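Local coordinates for putative lipoprotein (Bacteroides fragilis, PDB 3NQI), which is of unknown function but is a putative lipoprotein that may bind lipid, at residues L45-Y51 against P77-D81; T83-K89 against T151-D157; I215-Q221 against I234-I240. All blocks are in the same frame, centred on the assembly; numbering follows the deposited sequence.

Interaction 1: L45-Y51 against P77-D81; sequences LNARMAY and PTGID
The carboxylate of Asp81 takes two consecutive backbone N-H groups. Arg48 N meets Asp81 OD2 at 2.7 Å, almost straight at 175°, on the syn lone pair. Met49 N reaches Asp81 OD1 at 2.8 Å with a more bent N-H line, on the syn side and 18° out of the carboxylate plane. OD1 also accepts from water 1, which in turn receives a bond from Arg48 NH2. Water 1 thus joins the guanidinium to Asp81, and the same NH2 also bonds Thr123 OG1. The two amides and the water fix the rotation of the carboxylate.

Further along, the backbones pair as two antiparallel strands, 49-56 and 78-87. Ala50 faces Gly79 as a non-hydrogen-bonded pair, and Tyr51 and Thr78 form a hydrogen-bonded pair. Water 2 links Tyr51 O to Thr78 OG1 beside them. Ile80 N bonds Met49 O at 3.1 Å from well above the carbonyl plane. Ile80 CG1 sits between its own N and carbonyl carbon (chi1 61°), which leaves CG2 to touch Tyr51 CB at 4.0 Å. Val15 and Ala193, on the adjoining strands, also pack against Ile80. Leu45 covers the other end: CD1 lies 3.6 Å from Gly79 N, and CD2 rests on Pro77 CB.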
loop_
_atom_site.group_PDB
_atom_site.type_symbol
_atom_site.label_atom_id
_atom_site.label_comp_id
_atom_site.label_asym_id
_atom_site.label_seq_id
_atom_site.Cartn_x
_atom_site.Cartn_y
_atom_site.Cartn_z
ATOM N N LEU A 45 2.419 8.484 -16.150
ATOM C CA LEU A 45 1.756 7.731 -15.038
ATOM C C LEU A 45 0.475 8.388 -14.504
ATOM O O LEU A 45 0.493 9.567 -14.120
ATOM C CB LEU A 45 2.735 7.606 -13.896
ATOM C CG LEU A 45 2.250 6.949 -12.602
ATOM C CD1 LEU A 45 1.970 5.431 -12.813
ATOM C CD2 LEU A 45 3.297 7.240 -11.530
ATOM N N ASN A 46 -0.638 7.650 -14.532
ATOM C CA ASN A 46 -1.907 8.109 -13.966
ATOM C C ASN A 46 -2.122 7.386 -12.613
ATOM O O ASN A 46 -2.680 6.300 -12.578
ATOM C CB ASN A 46 -3.067 7.798 -14.922
ATOM C CG ASN A 46 -4.337 8.581 -14.594
ATOM O OD1 ASN A 46 -4.366 9.400 -13.678
ATOM N ND2 ASN A 46 -5.388 8.336 -15.360
ATOM N N ALA A 47 -1.605 7.949 -11.538
ATOM C CA ALA A 47 -1.743 7.329 -10.224
ATOM C C ALA A 47 -1.779 8.472 -9.252
ATOM O O ALA A 47 -1.393 9.585 -9.592
ATOM C CB ALA A 47 -0.553 6.393 -9.942
ATOM N N ARG A 48 -2.238 8.198 -8.049
ATOM C CA ARG A 48 -2.237 9.181 -6.981
ATOM C C ARG A 48 -0.937 9.033 -6.232
ATOM O O ARG A 48 -0.336 10.033 -5.804
ATOM C CB ARG A 48 -3.456 8.972 -6.079
ATOM C CG ARG A 48 -3.910 10.247 -5.357
ATOM C CD ARG A 48 -4.969 10.023 -4.281
ATOM N NE ARG A 48 -4.467 9.109 -3.275
ATOM C CZ ARG A 48 -3.604 9.395 -2.291
ATOM N NH1 ARG A 48 -3.110 10.618 -2.079
ATOM N NH2 ARG A 48 -3.228 8.413 -1.494
HETATM N N MSE A 49 -0.455 7.782 -6.100
HETATM C CA MSE A 49 0.805 7.486 -5.414
HETATM C C MSE A 49 1.694 6.537 -6.227
HETATM O O MSE A 49 1.193 5.738 -6.946
HETATM C CB MSE A 49 0.509 6.818 -4.065
HETATM C CG MSE A 49 -0.255 7.653 -3.053
HETATM SE SE MSE A 49 0.948 8.929 -2.145
HETATM C CE MSE A 49 2.686 8.019 -1.496
ATOM N N ALA A 50 3.030 6.579 -6.067
ATOM C CA ALA A 50 3.928 5.789 -6.915
ATOM C C ALA A 50 5.172 5.339 -6.182
ATOM O O ALA A 50 5.441 5.847 -5.130
ATOM C CB ALA A 50 4.393 6.631 -8.211
ATOM N N TYR A 51 5.822 4.314 -6.698
ATOM C CA TYR A 51 7.191 3.952 -6.328
ATOM C C TYR A 51 8.134 4.366 -7.483
ATOM O O TYR A 51 7.940 3.969 -8.641
ATOM C CB TYR A 51 7.272 2.450 -6.067
ATOM C CG TYR A 51 8.631 1.980 -5.638
ATOM C CD1 TYR A 51 9.047 2.127 -4.330
ATOM C CD2 TYR A 51 9.507 1.380 -6.556
ATOM C CE1 TYR A 51 10.316 1.685 -3.912
ATOM C CE2 TYR A 51 10.767 0.924 -6.146
ATOM C CZ TYR A 51 11.148 1.076 -4.825
ATOM O OH TYR A 51 12.390 0.663 -4.414
ATOM N N PRO A 77 8.158 4.772 -13.777
ATOM C CA PRO A 77 7.495 4.889 -12.471
ATOM C C PRO A 77 6.368 3.873 -12.313
ATOM O O PRO A 77 5.710 3.529 -13.277
ATOM C CB PRO A 77 6.936 6.326 -12.481
ATOM C CG PRO A 77 7.743 7.058 -13.454
ATOM C CD PRO A 77 8.256 6.069 -14.460
ATOM N N THR A 78 6.170 3.350 -11.117
ATOM C CA THR A 78 5.098 2.365 -10.897
ATOM C C THR A 78 3.980 2.906 -10.013
ATOM O O THR A 78 4.203 3.293 -8.899
ATOM C CB THR A 78 5.651 1.139 -10.216
ATOM O OG1 THR A 78 6.789 0.719 -10.931
ATOM C CG2 THR A 78 4.576 -0.012 -10.143
ATOM N N GLY A 79 2.734 2.823 -10.446
ATOM C CA GLY A 79 1.671 3.258 -9.583
ATOM C C GLY A 79 1.427 2.232 -8.489
ATOM O O GLY A 79 1.526 1.041 -8.726
ATOM N N ILE A 80 1.097 2.680 -7.282
ATOM C CA ILE A 80 0.863 1.720 -6.199
ATOM C C ILE A 80 -0.440 1.947 -5.419
ATOM O O ILE A 80 -0.561 1.561 -4.257
ATOM C CB ILE A 80 2.042 1.864 -5.198
ATOM C CG1 ILE A 80 2.074 3.264 -4.633
ATOM C CG2 ILE A 80 3.367 1.420 -5.813
ATOM C CD1 ILE A 80 3.150 3.414 -3.504
ATOM N N ASP A 81 -1.406 2.608 -6.044
ATOM C CA ASP A 81 -2.693 2.886 -5.413
ATOM C C ASP A 81 -3.441 1.604 -5.085
ATOM O O ASP A 81 -3.523 0.696 -5.912
ATOM C CB ASP A 81 -3.583 3.760 -6.320
ATOM C CG ASP A 81 -2.991 5.139 -6.570
ATOM O OD1 ASP A 81 -2.375 5.718 -5.693
ATOM O OD2 ASP A 81 -3.143 5.644 -7.663
HETATM O O HOH W 1 -3.243 6.005 -2.955
HETATM O O HOH W 2 9.316 2.366 -10.564
#

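Interaction 2: T83-K89 against T151-D157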
loop_
_atom_site.group_PDB
_atom_site.type_symbol
_atom_site.label_atom_id
_atom_site.label_comp_id
_atom_site.label_asym_id
_atom_site.label_seq_id
_atom_site.Cartn_x
_atom_site.Cartn_y
_atom_site.Cartn_z
ATOM N N THR A 83 -7.231 0.229 -2.715
ATOM C CA THR A 83 -8.502 0.662 -2.181
ATOM C C THR A 83 -8.713 0.486 -0.693
ATOM O O THR A 83 -8.485 -0.583 -0.139
ATOM C CB THR A 83 -9.601 -0.106 -2.866
ATOM O OG1 THR A 83 -9.409 0.126 -4.246
ATOM C CG2 THR A 83 -10.989 0.354 -2.424
ATOM N N ALA A 84 -9.135 1.562 -0.047
ATOM C CA ALA A 84 -9.576 1.496 1.359
ATOM C C ALA A 84 -11.073 1.776 1.400
ATOM O O ALA A 84 -11.549 2.693 0.750
ATOM C CB ALA A 84 -8.812 2.491 2.185
ATOM N N ILE A 85 -11.824 0.956 2.102
ATOM C CA ILE A 85 -13.247 1.126 2.198
ATOM C C ILE A 85 -13.792 1.099 3.648
ATOM O O ILE A 85 -13.113 0.624 4.582
ATOM C CB ILE A 85 -14.005 0.098 1.352
ATOM C CG1 ILE A 85 -13.796 -1.296 1.869
ATOM C CG2 ILE A 85 -13.639 0.160 -0.173
ATOM C CD1 ILE A 85 -15.096 -2.001 2.004
ATOM N N THR A 86 -15.010 1.637 3.835
ATOM C CA THR A 86 -15.729 1.481 5.072
ATOM C C THR A 86 -16.948 0.679 4.713
ATOM O O THR A 86 -17.476 0.824 3.637
ATOM C CB THR A 86 -16.218 2.823 5.638
ATOM O OG1 THR A 86 -16.949 3.512 4.621
ATOM C CG2 THR A 86 -15.035 3.687 6.053
ATOM N N THR A 87 -17.341 -0.208 5.592
ATOM C CA THR A 87 -18.606 -0.903 5.458
ATOM C C THR A 87 -19.019 -1.185 6.920
ATOM O O THR A 87 -18.174 -1.183 7.784
ATOM C CB THR A 87 -18.453 -2.168 4.623
ATOM O OG1 THR A 87 -19.737 -2.740 4.407
ATOM C CG2 THR A 87 -17.532 -3.203 5.341
ATOM N N PRO A 88 -20.301 -1.355 7.196
ATOM C CA PRO A 88 -20.676 -1.455 8.619
ATOM C C PRO A 88 -20.153 -2.682 9.342
ATOM O O PRO A 88 -19.727 -2.576 10.467
ATOM C CB PRO A 88 -22.205 -1.494 8.569
ATOM C CG PRO A 88 -22.545 -0.829 7.307
ATOM C CD PRO A 88 -21.487 -1.204 6.339
ATOM N N LYS A 89 -20.199 -3.835 8.690
ATOM C CA LYS A 89 -19.762 -5.094 9.288
ATOM C C LYS A 89 -19.433 -6.150 8.220
ATOM O O LYS A 89 -19.697 -5.944 7.045
ATOM C CB LYS A 89 -20.858 -5.613 10.203
ATOM C CG LYS A 89 -22.192 -5.908 9.498
ATOM C CD LYS A 89 -23.290 -6.386 10.482
ATOM C CE LYS A 89 -24.561 -6.687 9.724
ATOM N NZ LYS A 89 -25.592 -7.268 10.612
ATOM N N THR A 151 -7.112 -4.988 -0.181
ATOM C CA THR A 151 -8.078 -3.973 0.212
ATOM C C THR A 151 -8.091 -3.781 1.708
ATOM O O THR A 151 -8.222 -4.789 2.461
ATOM C CB THR A 151 -9.464 -4.417 -0.230
ATOM O OG1 THR A 151 -9.448 -4.566 -1.625
ATOM C CG2 THR A 151 -10.581 -3.402 0.160
ATOM N N LEU A 152 -7.963 -2.531 2.166
ATOM C CA LEU A 152 -8.132 -2.239 3.616
ATOM C C LEU A 152 -9.579 -1.936 3.910
ATOM O O LEU A 152 -10.192 -1.064 3.243
ATOM C CB LEU A 152 -7.274 -1.106 4.108
ATOM C CG LEU A 152 -5.813 -1.412 4.236
ATOM C CD1 LEU A 152 -5.125 -0.093 4.674
ATOM C CD2 LEU A 152 -5.549 -2.618 5.258
ATOM N N VAL A 153 -10.127 -2.625 4.919
ATOM C CA VAL A 153 -11.529 -2.453 5.293
ATOM C C VAL A 153 -11.630 -1.975 6.757
ATOM O O VAL A 153 -11.039 -2.560 7.677
ATOM C CB VAL A 153 -12.355 -3.751 5.039
ATOM C CG1 VAL A 153 -13.920 -3.536 5.247
ATOM C CG2 VAL A 153 -12.068 -4.338 3.610
ATOM N N CYS A 154 -12.358 -0.891 6.935
ATOM C CA CYS A 154 -12.815 -0.399 8.234
ATOM C C CYS A 154 -14.278 -0.813 8.424
ATOM O O CYS A 154 -15.175 -0.428 7.631
ATOM C CB CYS A 154 -12.723 1.104 8.260
ATOM S SG CYS A 154 -13.170 1.771 9.872
ATOM N N TYR A 155 -14.531 -1.636 9.430
ATOM C CA TYR A 155 -15.912 -2.044 9.777
ATOM C C TYR A 155 -16.443 -1.018 10.763
ATOM O O TYR A 155 -16.094 -1.008 11.935
ATOM C CB TYR A 155 -15.997 -3.478 10.336
ATOM C CG TYR A 155 -15.519 -4.479 9.311
ATOM C CD1 TYR A 155 -16.298 -4.794 8.201
ATOM C CD2 TYR A 155 -14.274 -5.044 9.412
ATOM C CE1 TYR A 155 -15.848 -5.676 7.239
ATOM C CE2 TYR A 155 -13.804 -5.925 8.463
ATOM C CZ TYR A 155 -14.576 -6.245 7.382
ATOM O OH TYR A 155 -14.082 -7.082 6.414
ATOM N N THR A 156 -17.312 -0.149 10.288
ATOM C CA THR A 156 -17.662 1.004 11.109
ATOM C C THR A 156 -18.537 0.699 12.341
ATOM O O THR A 156 -18.484 1.448 13.304
ATOM C CB THR A 156 -18.262 2.084 10.247
ATOM O OG1 THR A 156 -19.415 1.553 9.584
ATOM C CG2 THR A 156 -17.224 2.554 9.245
ATOM N N ASP A 157 -19.293 -0.405 12.335
ATOM C CA ASP A 157 -20.031 -0.835 13.541
ATOM C C ASP A 157 -19.100 -1.065 14.722
ATOM O O ASP A 157 -19.523 -0.975 15.843
ATOM C CB ASP A 157 -20.813 -2.144 13.320
ATOM C CG ASP A 157 -22.093 -1.951 12.487
ATOM O OD1 ASP A 157 -22.475 -0.780 12.203
ATOM O OD2 ASP A 157 -22.707 -2.979 12.114
#
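Thr83 to Pro88 and Leu152 to Asp157 are joined by six backbone hydrogen bonds. They alternate between the strands. Leu152 N bonds Thr83 O, and Ile85 N returns to Leu152 O at 2.8 Å. Cys154 N then meets Ile85 O with a straight N-H line, and Thr87 N meets Cys154 O. At the end of the paired strands, Thr156 N bonds Thr87 O at 2.8 Å. Asp157 N takes Pro88 O at 2.9 Å, in the carbonyl plane and on a lone pair.

On the face of Ile85, Val153, Thr87 and Tyr155 the packing is mainly apolar. Ile85 and Val153 lie side by side, with Ile85 CD1 3.8 Å from Val153 CG1. The same CG1 sits over one face of the Tyr155 ring, 3.4 Å above its plane and offset toward the rim. It also touches Thr87 CG2 at 3.6 Å. Thr87 OG1 is anti to its own N (chi1 -174°). This sets CG2 against Tyr155 CD1 at 3.5 Å, while OG1 bonds Ser93 O. Tyr155 OH is held by Asp95 and Arg171. On the other face, Thr86 CB meets Thr156 CG2 at 3.8 Å, and Ile199 of helix 197-207 packs on Thr86 and Cys154.

The pattern is that of neighbouring parallel beta strands, with the second running directly into a 3-10 turn.

Interaction 3: I215-Q221 against I234-I240; sequences ITIVAQQ and IEKVYEI
Ile215 and Ile240 open the pairing with two reciprocal backbone bonds, and their CB atoms lie 4.3 Å apart. Ile124 of strand 123-132 packs on both side chains.

Thr216 points to the other face. Its CB touches Val237 CG1 at 3.8 Å. Its register partner Glu239 forms a salt bridge with Lys214.

Ile217 returns to the face of Ile215 and exchanges two bonds with Tyr238. Its CG1 lies 4.1 Å from Ile240 CD1. Ile217 O also lies at the edge of the Tyr238 ring, near its plane.

Val218 is flanked by two side chains of the opposite strand. CG2 meets Val237 CG2 at 4.1 Å. CG1 is anti to its own N (chi1 -175°) and lies against the carboxylate end of Glu235, 3.3 Å from OE2.

Ala219 and Lys236 form the next doubly bonded pair. The small CB of Ala219 sits at the edge of the Tyr238 ring.

Gln220 lies on the face of Val218. Its neighbours there include Thr98, and its side chain is close to a bound di(hydroxyethyl)ether, probably from the crystallisation liquor.

Gln221 makes the side-chain bond of the contact. Tyr238 OH donates to Gln221 OE1 at 2.7 Å, in the carbonyl plane and on a lone pair. The two side chains come from opposite directions, with amide and ring planes 37° apart. Gln221 CG takes the position between N and carbonyl carbon (chi1 74°), and the extended chain beyond runs at a slant across Lys236, with OE1 3.7 Å from Lys236 CB. The phenol oxygen is also bonded to Leu105 N, so two partners fix the end of the ring. Gln221 CG rests on Ile234 CG1, and the backbones of these residues bond both ways.

Two strands in seven consecutive antiparallel pairs, joined by a 12-residue connection without helix or strand, form a beta hairpin with a long loop.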
loop_
_atom_site.group_PDB
_atom_site.type_symbol
_atom_site.label_atom_id
_atom_site.label_comp_id
_atom_site.label_asym_id
_atom_site.label_seq_id
_atom_site.Cartn_x
_atom_site.Cartn_y
_atom_site.Cartn_z
ATOM N N ILE A 215 -3.238 3.608 14.190
ATOM C CA ILE A 215 -3.953 2.799 13.210
ATOM C C ILE A 215 -3.369 1.393 13.305
ATOM O O ILE A 215 -2.137 1.204 13.416
ATOM C CB ILE A 215 -3.797 3.328 11.777
ATOM C CG1 ILE A 215 -4.275 4.801 11.699
ATOM C CG2 ILE A 215 -4.520 2.360 10.776
ATOM C CD1 ILE A 215 -3.947 5.571 10.366
ATOM N N THR A 216 -4.237 0.391 13.362
ATOM C CA THR A 216 -3.734 -0.965 13.414
ATOM C C THR A 216 -4.174 -1.673 12.146
ATOM O O THR A 216 -5.284 -1.458 11.616
ATOM C CB THR A 216 -4.170 -1.762 14.691
ATOM O OG1 THR A 216 -5.595 -1.838 14.723
ATOM C CG2 THR A 216 -3.621 -1.114 15.949
ATOM N N ILE A 217 -3.279 -2.500 11.643
ATOM C CA ILE A 217 -3.540 -3.243 10.393
ATOM C C ILE A 217 -3.532 -4.729 10.762
ATOM O O ILE A 217 -2.552 -5.260 11.247
ATOM C CB ILE A 217 -2.459 -2.981 9.339
ATOM C CG1 ILE A 217 -2.271 -1.456 9.061
ATOM C CG2 ILE A 217 -2.740 -3.787 8.039
ATOM C CD1 ILE A 217 -3.401 -0.743 8.444
ATOM N N VAL A 218 -4.635 -5.396 10.503
ATOM C CA VAL A 218 -4.819 -6.778 10.878
ATOM C C VAL A 218 -4.656 -7.657 9.601
ATOM O O VAL A 218 -5.493 -7.559 8.679
ATOM C CB VAL A 218 -6.223 -7.032 11.491
ATOM C CG1 VAL A 218 -6.293 -8.515 11.998
ATOM C CG2 VAL A 218 -6.532 -6.083 12.689
ATOM N N ALA A 219 -3.626 -8.501 9.548
ATOM C CA ALA A 219 -3.381 -9.374 8.364
ATOM C C ALA A 219 -3.397 -10.880 8.699
ATOM O O ALA A 219 -2.974 -11.272 9.795
ATOM C CB ALA A 219 -2.032 -9.009 7.727
ATOM N N GLN A 220 -3.889 -11.705 7.766
ATOM C CA GLN A 220 -3.684 -13.172 7.795
ATOM C C GLN A 220 -2.434 -13.502 6.998
ATOM O O GLN A 220 -2.325 -13.191 5.781
ATOM C CB GLN A 220 -4.900 -13.943 7.268
ATOM C CG GLN A 220 -6.098 -13.766 8.118
ATOM C CD GLN A 220 -7.270 -14.606 7.669
ATOM O OE1 GLN A 220 -7.513 -15.719 8.183
ATOM N NE2 GLN A 220 -8.027 -14.066 6.732
ATOM N N GLN A 221 -1.432 -14.029 7.700
ATOM C CA GLN A 221 -0.180 -14.313 7.052
ATOM C C GLN A 221 0.296 -15.713 7.321
ATOM O O GLN A 221 -0.106 -16.346 8.290
ATOM C CB GLN A 221 0.871 -13.266 7.401
ATOM C CG GLN A 221 1.419 -13.325 8.710
ATOM C CD GLN A 221 2.369 -12.151 8.974
ATOM O OE1 GLN A 221 2.023 -10.998 8.727
ATOM N NE2 GLN A 221 3.553 -12.447 9.489
ATOM N N ILE A 234 -1.405 -17.351 10.485
ATOM C CA ILE A 234 -1.626 -16.661 11.741
ATOM C C ILE A 234 -2.204 -15.283 11.459
ATOM O O ILE A 234 -2.170 -14.761 10.330
ATOM C CB ILE A 234 -0.314 -16.506 12.547
ATOM C CG1 ILE A 234 0.720 -15.699 11.759
ATOM C CG2 ILE A 234 0.246 -17.893 12.958
ATOM C CD1 ILE A 234 1.787 -15.015 12.592
ATOM N N GLU A 235 -2.743 -14.679 12.499
ATOM C CA GLU A 235 -3.133 -13.309 12.427
ATOM C C GLU A 235 -2.040 -12.478 13.009
ATOM O O GLU A 235 -1.489 -12.786 14.058
ATOM C CB GLU A 235 -4.433 -13.113 13.163
ATOM C CG GLU A 235 -4.970 -11.730 13.071
ATOM C CD GLU A 235 -6.495 -11.759 13.096
ATOM O OE1 GLU A 235 -7.114 -12.538 12.313
ATOM O OE2 GLU A 235 -7.052 -11.034 13.908
ATOM N N LYS A 236 -1.688 -11.414 12.315
ATOM C CA LYS A 236 -0.734 -10.486 12.817
ATOM C C LYS A 236 -1.254 -9.026 12.711
ATOM O O LYS A 236 -1.843 -8.608 11.699
ATOM C CB LYS A 236 0.619 -10.665 12.137
ATOM C CG LYS A 236 1.671 -9.774 12.739
ATOM C CD LYS A 236 3.109 -10.255 12.603
ATOM C CE LYS A 236 4.026 -9.246 13.302
ATOM N NZ LYS A 236 5.474 -9.370 12.951
ATOM N N VAL A 237 -1.060 -8.291 13.804
ATOM C CA VAL A 237 -1.490 -6.907 13.923
ATOM C C VAL A 237 -0.261 -5.994 13.815
ATOM O O VAL A 237 0.656 -6.180 14.541
ATOM C CB VAL A 237 -2.258 -6.655 15.213
ATOM C CG1 VAL A 237 -2.594 -5.106 15.338
ATOM C CG2 VAL A 237 -3.558 -7.465 15.211
ATOM N N TYR A 238 -0.223 -5.067 12.852
ATOM C CA TYR A 238 0.921 -4.126 12.713
ATOM C C TYR A 238 0.452 -2.715 13.180
ATOM O O TYR A 238 -0.666 -2.329 12.932
ATOM C CB TYR A 238 1.352 -4.058 11.247
ATOM C CG TYR A 238 1.921 -5.350 10.687
ATOM C CD1 TYR A 238 1.087 -6.392 10.252
ATOM C CD2 TYR A 238 3.282 -5.524 10.577
ATOM C CE1 TYR A 238 1.619 -7.577 9.723
ATOM C CE2 TYR A 238 3.814 -6.677 10.021
ATOM C CZ TYR A 238 2.986 -7.703 9.610
ATOM O OH TYR A 238 3.563 -8.841 9.045
ATOM N N GLU A 239 1.295 -1.972 13.891
ATOM C CA GLU A 239 0.842 -0.708 14.413
ATOM C C GLU A 239 1.452 0.470 13.667
ATOM O O GLU A 239 2.628 0.454 13.373
ATOM C CB GLU A 239 1.219 -0.581 15.883
ATOM C CG GLU A 239 0.654 -1.627 16.723
ATOM C CD GLU A 239 1.018 -1.399 18.219
ATOM O OE1 GLU A 239 2.216 -1.094 18.496
ATOM O OE2 GLU A 239 0.131 -1.520 19.071
ATOM N N ILE A 240 0.635 1.492 13.420
ATOM C CA ILE A 240 1.116 2.789 12.901
ATOM C C ILE A 240 0.779 3.943 13.865
ATOM O O ILE A 240 -0.391 4.268 14.084
ATOM C CB ILE A 240 0.481 3.060 11.523
ATOM C CG1 ILE A 240 0.775 1.917 10.548
ATOM C CG2 ILE A 240 0.966 4.442 10.937
ATOM C CD1 ILE A 240 -0.079 1.984 9.215
#

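In the fold
Interactions 1 and 2 share strand 78-87. Its start pairs antiparallel with strand 49-56, and its end pairs parallel with strand 148-155. Their centres are 23 Å apart, and only the chain joins them. Strand 165-174 lies between strands 148-155 and 214-221, yet interactions 2 and 3 touch directly: Leu152 CD2 lies 4.1 Å from Ile217 CG2, with centres 15 Å apart. Interactions 1 and 3 lie on opposite sides of the chain's centre, about 12 Å apart at their nearest atoms. Cadmium ions lie about 5 Å from the Pro77 side chain, about 8 Å from that of Cys154 and about 7 Å from that of Thr216, all too far to be ligands. Asp163 and Ile165 form one cadmium site.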